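Local structure of putative nitrate transport protein (Thermoplasma volcanium, 3MST) at residues A[87-92]-A[130-135]; A[92-97]-A[114-119]. The protein is of unproven function but probably binds a small solute, perhaps nitrate, as part of a transport system. One frame throughout, in Å; residues are numbered along the deposited sequence. Where two conformers were deposited one is given.

Contact 1 of 2, residues A[87-92]-A[130-135]. With EDO (1,2-ethanediol), chain J.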
loop_
_atom_site.group_PDB
_atom_site.type_symbol
_atom_site.label_atom_id
_atom_site.label_comp_id
_atom_site.label_asym_id
_atom_site.label_seq_id
_atom_site.Cartn_x
_atom_site.Cartn_y
_atom_site.Cartn_z
ATOM N N GLU A 87 -14.542 17.649 3.651
ATOM C CA GLU A 87 -15.050 16.702 2.664
ATOM C C GLU A 87 -16.348 17.105 1.977
ATOM O O GLU A 87 -16.747 16.451 1.018
ATOM C CB GLU A 87 -15.162 15.287 3.244
ATOM C CG GLU A 87 -13.839 14.635 3.540
ATOM C CD GLU A 87 -14.040 13.213 4.010
ATOM O OE1 GLU A 87 -14.427 12.361 3.149
ATOM O OE2 GLU A 87 -13.792 12.949 5.209
ATOM N N SER A 88 -17.008 18.138 2.485
ATOM C CA SER A 88 -18.210 18.655 1.863
ATOM C C SER A 88 -17.949 19.867 0.977
ATOM O O SER A 88 -18.906 20.566 0.642
ATOM C CB SER A 88 -19.192 19.090 2.942
ATOM O OG SER A 88 -18.823 20.353 3.437
ATOM N N SER A 89 -16.675 20.145 0.648
ATOM C CA SER A 89 -16.309 21.330 -0.115
ATOM C C SER A 89 -16.364 21.188 -1.619
ATOM O O SER A 89 -16.235 22.180 -2.293
ATOM C CB SER A 89 -14.911 21.755 0.278
ATOM O OG SER A 89 -13.963 20.758 -0.181
ATOM N N GLY A 90 -16.493 19.969 -2.157
ATOM C CA GLY A 90 -16.544 19.736 -3.589
ATOM C C GLY A 90 -15.263 19.447 -4.347
ATOM O O GLY A 90 -15.270 19.174 -5.547
ATOM N N ARG A 91 -14.128 19.525 -3.634
ATOM C CA ARG A 91 -12.848 19.154 -4.245
ATOM C C ARG A 91 -12.039 18.301 -3.283
ATOM O O ARG A 91 -12.055 18.577 -2.080
ATOM C CB ARG A 91 -11.987 20.390 -4.559
ATOM C CG ARG A 91 -12.592 21.357 -5.502
ATOM C CD ARG A 91 -11.600 22.469 -5.843
ATOM N NE ARG A 91 -12.273 23.540 -6.606
ATOM C CZ ARG A 91 -11.690 24.700 -6.877
ATOM N NH1 ARG A 91 -10.451 24.923 -6.509
ATOM N NH2 ARG A 91 -12.331 25.640 -7.545
ATOM N N ILE A 92 -11.399 17.271 -3.822
ATOM C CA ILE A 92 -10.385 16.504 -3.099
ATOM C C ILE A 92 -9.086 16.656 -3.885
ATOM O O ILE A 92 -8.942 16.181 -5.001
ATOM C CB ILE A 92 -10.712 14.991 -2.967
ATOM C CG1 ILE A 92 -12.062 14.766 -2.307
ATOM C CG2 ILE A 92 -9.559 14.296 -2.192
ATOM C CD1 ILE A 92 -12.544 13.275 -2.323
ATOM N N GLU A 130 -7.268 26.116 2.986
ATOM C CA GLU A 130 -8.171 27.100 2.374
ATOM C C GLU A 130 -9.634 26.696 2.337
ATOM O O GLU A 130 -10.484 27.496 1.926
ATOM C CB GLU A 130 -7.700 27.451 0.967
ATOM C CG GLU A 130 -6.411 28.240 0.960
ATOM C CD GLU A 130 -6.640 29.618 1.530
ATOM O OE1 GLU A 130 -7.391 30.421 0.898
ATOM O OE2 GLU A 130 -6.149 29.862 2.646
ATOM N N GLY A 131 -9.947 25.473 2.747
ATOM C CA GLY A 131 -11.327 25.064 2.888
ATOM C C GLY A 131 -11.784 23.936 1.982
ATOM O O GLY A 131 -12.929 23.532 2.043
ATOM N N TYR A 132 -10.892 23.452 1.118
ATOM C CA TYR A 132 -11.138 22.233 0.356
ATOM C C TYR A 132 -10.723 21.024 1.209
ATOM O O TYR A 132 -10.517 21.155 2.406
ATOM C CB TYR A 132 -10.496 22.311 -1.019
ATOM C CG TYR A 132 -11.179 23.346 -1.922
ATOM C CD1 TYR A 132 -12.491 23.179 -2.316
ATOM C CD2 TYR A 132 -10.522 24.491 -2.332
ATOM C CE1 TYR A 132 -13.144 24.110 -3.110
ATOM C CE2 TYR A 132 -11.153 25.427 -3.176
ATOM C CZ TYR A 132 -12.456 25.215 -3.579
ATOM O OH TYR A 132 -13.136 26.138 -4.390
ATOM N N SER A 133 -10.716 19.850 0.600
ATOM C CA SER A 133 -10.183 18.648 1.221
ATOM C C SER A 133 -9.019 18.098 0.410
ATOM O O SER A 133 -8.782 18.497 -0.710
ATOM C CB SER A 133 -11.289 17.571 1.417
ATOM O OG SER A 133 -11.600 16.952 0.178
ATOM N N ALA A 134 -8.270 17.174 1.015
ATOM C CA ALA A 134 -7.152 16.541 0.350
ATOM C C ALA A 134 -7.014 15.109 0.888
ATOM O O ALA A 134 -7.409 14.823 2.015
ATOM C CB ALA A 134 -5.851 17.299 0.536
ATOM N N LEU A 135 -6.394 14.259 0.077
ATOM C CA LEU A 135 -6.056 12.899 0.461
ATOM C C LEU A 135 -4.575 12.734 0.175
ATOM O O LEU A 135 -4.138 12.818 -0.981
ATOM C CB LEU A 135 -6.883 11.894 -0.310
ATOM C CG LEU A 135 -6.803 10.429 0.165
ATOM C CD1 LEU A 135 -5.473 9.755 -0.132
ATOM C CD2 LEU A 135 -7.134 10.277 1.608
HETATM C C1 EDO J . -14.677 22.365 -8.114
HETATM O O1 EDO J . -15.121 23.106 -6.984
HETATM C C2 EDO J . -15.639 21.232 -8.320
HETATM O O2 EDO J . -16.926 21.836 -8.589
#
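Ser133 holds the carbonyl oxygen of Arg91 with two groups of its own. Its hydroxyl gives the shorter bond, OG to Arg91 O at 2.8 Å, while its backbone N reaches the same Arg91 O at a longer 3.3 Å. OG can join the amide because it stands between the backbone N and the carbonyl carbon (chi1 75°), a turn a small serine tolerates easily. This fork starts the parallel pairing of strands 91-94 and 133-137, and here the contact is tight: Ile92 CG1 packs 3.3 Å from Ser133 OG, and Ile92 CG2 lies beside Leu135 CB, both branched chains filling the buried side. Just upstream, Ser89 OG, which is bonded to Asp86 O, sits 3.2 Å from Tyr132 CA and approaches the edge of the tyrosine ring.

The other side is looser and partly exposed. There the extended Arg91 chain lies over one face of the Tyr132 ring, with CD 3.6 Å from the ring centroid in a CH-pi contact. Guanidinium and ring planes are only 8° apart, and Tyr132 OH comes over the centre of the guanidinium, 3.2 Å from Arg91 CZ, without bonding to it. A long, flat-ended arginine suits this role, since its methylenes meet the ring while its nitrogens find other partners: NH1 bonds to Tyr93 OH, and NE, at the edge of the guanidinium, to O1 of an ethanediol, probably from the crystallisation liquor, at 2.9 Å.

Gly131, with positive phi, ends helix 121-129 in a Schellman motif and leads into strand 133-137. Helix 100-112 covers Ile92 through Ala105, Leu108 and Ala109; on the other face of the sheet helix 121-129 meets Tyr132 and Ala134, and Leu135 rests against strand 81-85.

Contact 2 of 2, residues A[92-97]-A[114-119]; sequences IYTLRK and AQVINA. With EDO (1,2-ethanediol), chain K.
The side-chain nitrogen of Asn118 serves two acceptors: ND2 bonds to Leu95 O at 2.9 Å, in the plane of its own amide, and also to OD1 of Asp102 in helix 100-112. The site lies in a beta-alpha-beta crossover, in which the chain runs from strand 91-94 through that helix to the parallel strand 115-118. The other end of the amide is held as well, for Lys97 NZ bonds Asn118 OD1 at 2.7 Å, coming from 38° above the carbonyl plane as the long lysine chain bends at its last torsion and crosses the asparagine. Asparagine suits this place because it is donor and acceptor at once; a leucine here would probably leave Leu95 O without its side-chain donor and set the Lys97 ammonium free to swing away.

Between the strands the backbone bonds alternate regularly, Thr94 N to Ile117 O at 2.9 Å among them, and the last, Ala119 N to Thr94 O, is short but bent. On the helix 100-112 face Thr94 shows the use of a split side chain. Its OG1 stands opposite the backbone N (chi1 -165°), where it bonds Leu135 O, and this turns CG2 towards Val116 CG1, 3.6 Å away; nearer the start of the strands, Ile92 CG1 meets Ala114 CB at 3.8 Å.

On the face towards helix 121-129, the Tyr93 ring packs alongside Ile117, whose CB lies over the ring in a CH-pi contact and whose CG2 is 3.4 Å from Tyr93 CE2. Beta-branched Ile117 and Val116 suit the extended strand. Strand 115-118 is outermost in this sheet, and its Val116 N points away from strand 91-94 to an ethanediol, donating to O2 at 2.9 Å.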
loop_
_atom_site.group_PDB
_atom_site.type_symbol
_atom_site.label_atom_id
_atom_site.label_comp_id
_atom_site.label_asym_id
_atom_site.label_seq_id
_atom_site.Cartn_x
_atom_site.Cartn_y
_atom_site.Cartn_z
ATOM N N ILE A 92 -11.399 17.271 -3.822
ATOM C CA ILE A 92 -10.385 16.504 -3.099
ATOM C C ILE A 92 -9.086 16.656 -3.885
ATOM O O ILE A 92 -8.942 16.181 -5.001
ATOM C CB ILE A 92 -10.712 14.991 -2.967
ATOM C CG1 ILE A 92 -12.062 14.766 -2.307
ATOM C CG2 ILE A 92 -9.559 14.296 -2.192
ATOM C CD1 ILE A 92 -12.544 13.275 -2.323
ATOM N N TYR A 93 -8.143 17.362 -3.272
ATOM C CA TYR A 93 -6.786 17.473 -3.815
ATOM C C TYR A 93 -6.002 16.216 -3.447
ATOM O O TYR A 93 -6.162 15.713 -2.320
ATOM C CB TYR A 93 -6.116 18.741 -3.225
ATOM C CG TYR A 93 -6.577 20.022 -3.908
ATOM C CD1 TYR A 93 -7.750 20.638 -3.515
ATOM C CD2 TYR A 93 -5.918 20.504 -5.036
ATOM C CE1 TYR A 93 -8.212 21.764 -4.169
ATOM C CE2 TYR A 93 -6.380 21.631 -5.690
ATOM C CZ TYR A 93 -7.542 22.236 -5.241
ATOM O OH TYR A 93 -8.040 23.357 -5.870
ATOM N N THR A 94 -5.171 15.739 -4.358
ATOM C CA THR A 94 -4.348 14.565 -4.059
ATOM C C THR A 94 -3.068 14.625 -4.865
ATOM O O THR A 94 -2.725 15.683 -5.424
ATOM C CB THR A 94 -5.176 13.282 -4.276
ATOM O OG1 THR A 94 -4.523 12.165 -3.656
ATOM C CG2 THR A 94 -5.450 13.014 -5.736
ATOM N N LEU A 95 -2.331 13.529 -4.848
ATOM C CA LEU A 95 -1.055 13.410 -5.511
ATOM C C LEU A 95 -1.189 13.088 -7.000
ATOM O O LEU A 95 -2.269 13.242 -7.548
ATOM C CB LEU A 95 -0.173 12.452 -4.717
ATOM C CG LEU A 95 0.250 12.897 -3.319
ATOM C CD1 LEU A 95 0.814 14.310 -3.344
ATOM C CD2 LEU A 95 -0.785 12.719 -2.269
ATOM N N ARG A 96 -0.117 12.757 -7.697
ATOM C CA ARG A 96 -0.246 12.683 -9.139
ATOM C C ARG A 96 -1.141 11.520 -9.568
ATOM O O ARG A 96 -1.307 10.531 -8.856
ATOM C CB ARG A 96 1.128 12.572 -9.794
ATOM C CG ARG A 96 1.808 11.240 -9.505
ATOM C CD ARG A 96 3.299 11.209 -9.894
ATOM N NE ARG A 96 3.807 9.851 -9.722
ATOM C CZ ARG A 96 4.316 9.387 -8.590
ATOM N NH1 ARG A 96 4.430 10.183 -7.546
ATOM N NH2 ARG A 96 4.733 8.137 -8.511
ATOM N N LYS A 97 -1.699 11.656 -10.769
ATOM C CA LYS A 97 -2.573 10.654 -11.371
ATOM C C LYS A 97 -1.896 9.291 -11.454
ATOM O O LYS A 97 -0.693 9.163 -11.792
ATOM C CB LYS A 97 -3.015 11.060 -12.784
ATOM C CG LYS A 97 -3.934 12.236 -12.864
ATOM C CD LYS A 97 -4.356 12.556 -14.313
ATOM C CE LYS A 97 -5.452 13.621 -14.428
ATOM N NZ LYS A 97 -5.458 14.762 -13.470
ATOM N N ALA A 114 -17.436 15.102 -5.013
ATOM C CA ALA A 114 -16.298 15.977 -5.256
ATOM C C ALA A 114 -15.658 15.722 -6.596
ATOM O O ALA A 114 -15.748 14.618 -7.169
ATOM C CB ALA A 114 -15.274 15.781 -4.166
ATOM N N GLN A 115 -14.906 16.715 -7.054
ATOM C CA GLN A 115 -13.949 16.553 -8.122
ATOM C C GLN A 115 -12.541 16.392 -7.544
ATOM O O GLN A 115 -12.207 17.009 -6.558
ATOM C CB GLN A 115 -13.942 17.749 -9.091
ATOM C CG GLN A 115 -15.281 17.995 -9.756
ATOM C CD GLN A 115 -15.715 16.818 -10.584
ATOM O OE1 GLN A 115 -14.921 16.284 -11.341
ATOM N NE2 GLN A 115 -17.003 16.414 -10.460
ATOM N N VAL A 116 -11.764 15.510 -8.139
ATOM C CA VAL A 116 -10.364 15.252 -7.756
ATOM C C VAL A 116 -9.479 16.205 -8.552
ATOM O O VAL A 116 -9.554 16.239 -9.781
ATOM C CB VAL A 116 -9.979 13.763 -7.978
ATOM C CG1 VAL A 116 -8.464 13.558 -7.714
ATOM C CG2 VAL A 116 -10.842 12.871 -7.110
ATOM N N ILE A 117 -8.556 16.862 -7.861
ATOM C CA ILE A 117 -7.522 17.716 -8.477
ATOM C C ILE A 117 -6.162 17.124 -8.074
ATOM O O ILE A 117 -5.827 17.075 -6.898
ATOM C CB ILE A 117 -7.656 19.176 -7.983
ATOM C CG1 ILE A 117 -9.105 19.717 -8.119
ATOM C CG2 ILE A 117 -6.638 20.092 -8.685
ATOM C CD1 ILE A 117 -9.606 19.838 -9.549
ATOM N N ASN A 118 -5.430 16.631 -9.073
ATOM C CA ASN A 118 -4.097 16.046 -8.865
ATOM C C ASN A 118 -3.083 17.179 -8.744
ATOM O O ASN A 118 -3.036 18.115 -9.583
ATOM C CB ASN A 118 -3.767 15.071 -9.991
ATOM C CG ASN A 118 -4.768 13.953 -10.052
ATOM O OD1 ASN A 118 -5.728 14.023 -10.839
ATOM N ND2 ASN A 118 -4.637 12.986 -9.155
ATOM N N ALA A 119 -2.225 17.079 -7.731
ATOM C CA ALA A 119 -1.327 18.141 -7.344
ATOM C C ALA A 119 -0.137 17.470 -6.651
ATOM O O ALA A 119 0.303 16.370 -7.032
ATOM C CB ALA A 119 -2.010 19.217 -6.440
HETATM C C1 EDO K . -14.654 12.864 -9.656
HETATM O O1 EDO K . -15.109 12.784 -11.013
HETATM C C2 EDO K . -13.157 12.844 -9.762
HETATM O O2 EDO K . -12.702 14.021 -10.449
#

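In the fold
After the chain leaves strand 81-85, it turns through 87-90 into strand 91-94, the element both contacts share. Helix 100-112 then carries it back, and contact 2 closes the shorter loop by setting strand 115-118 along one edge of 91-94. Helix 121-129 and strand 133-137 follow, and contact 1 closes the longer loop on the other edge, so contact 2 lies wholly within the span of contact 1. The backbone of Leu135, through its N to Tyr93 O, probably hydrogen-bonds across from one contact to the other. The resulting order, 115-118, 91-94, 133-137, 81-85, 144-145, matches that of one lobe of a type II periplasmic-binding-protein fold, consistent with a transport role.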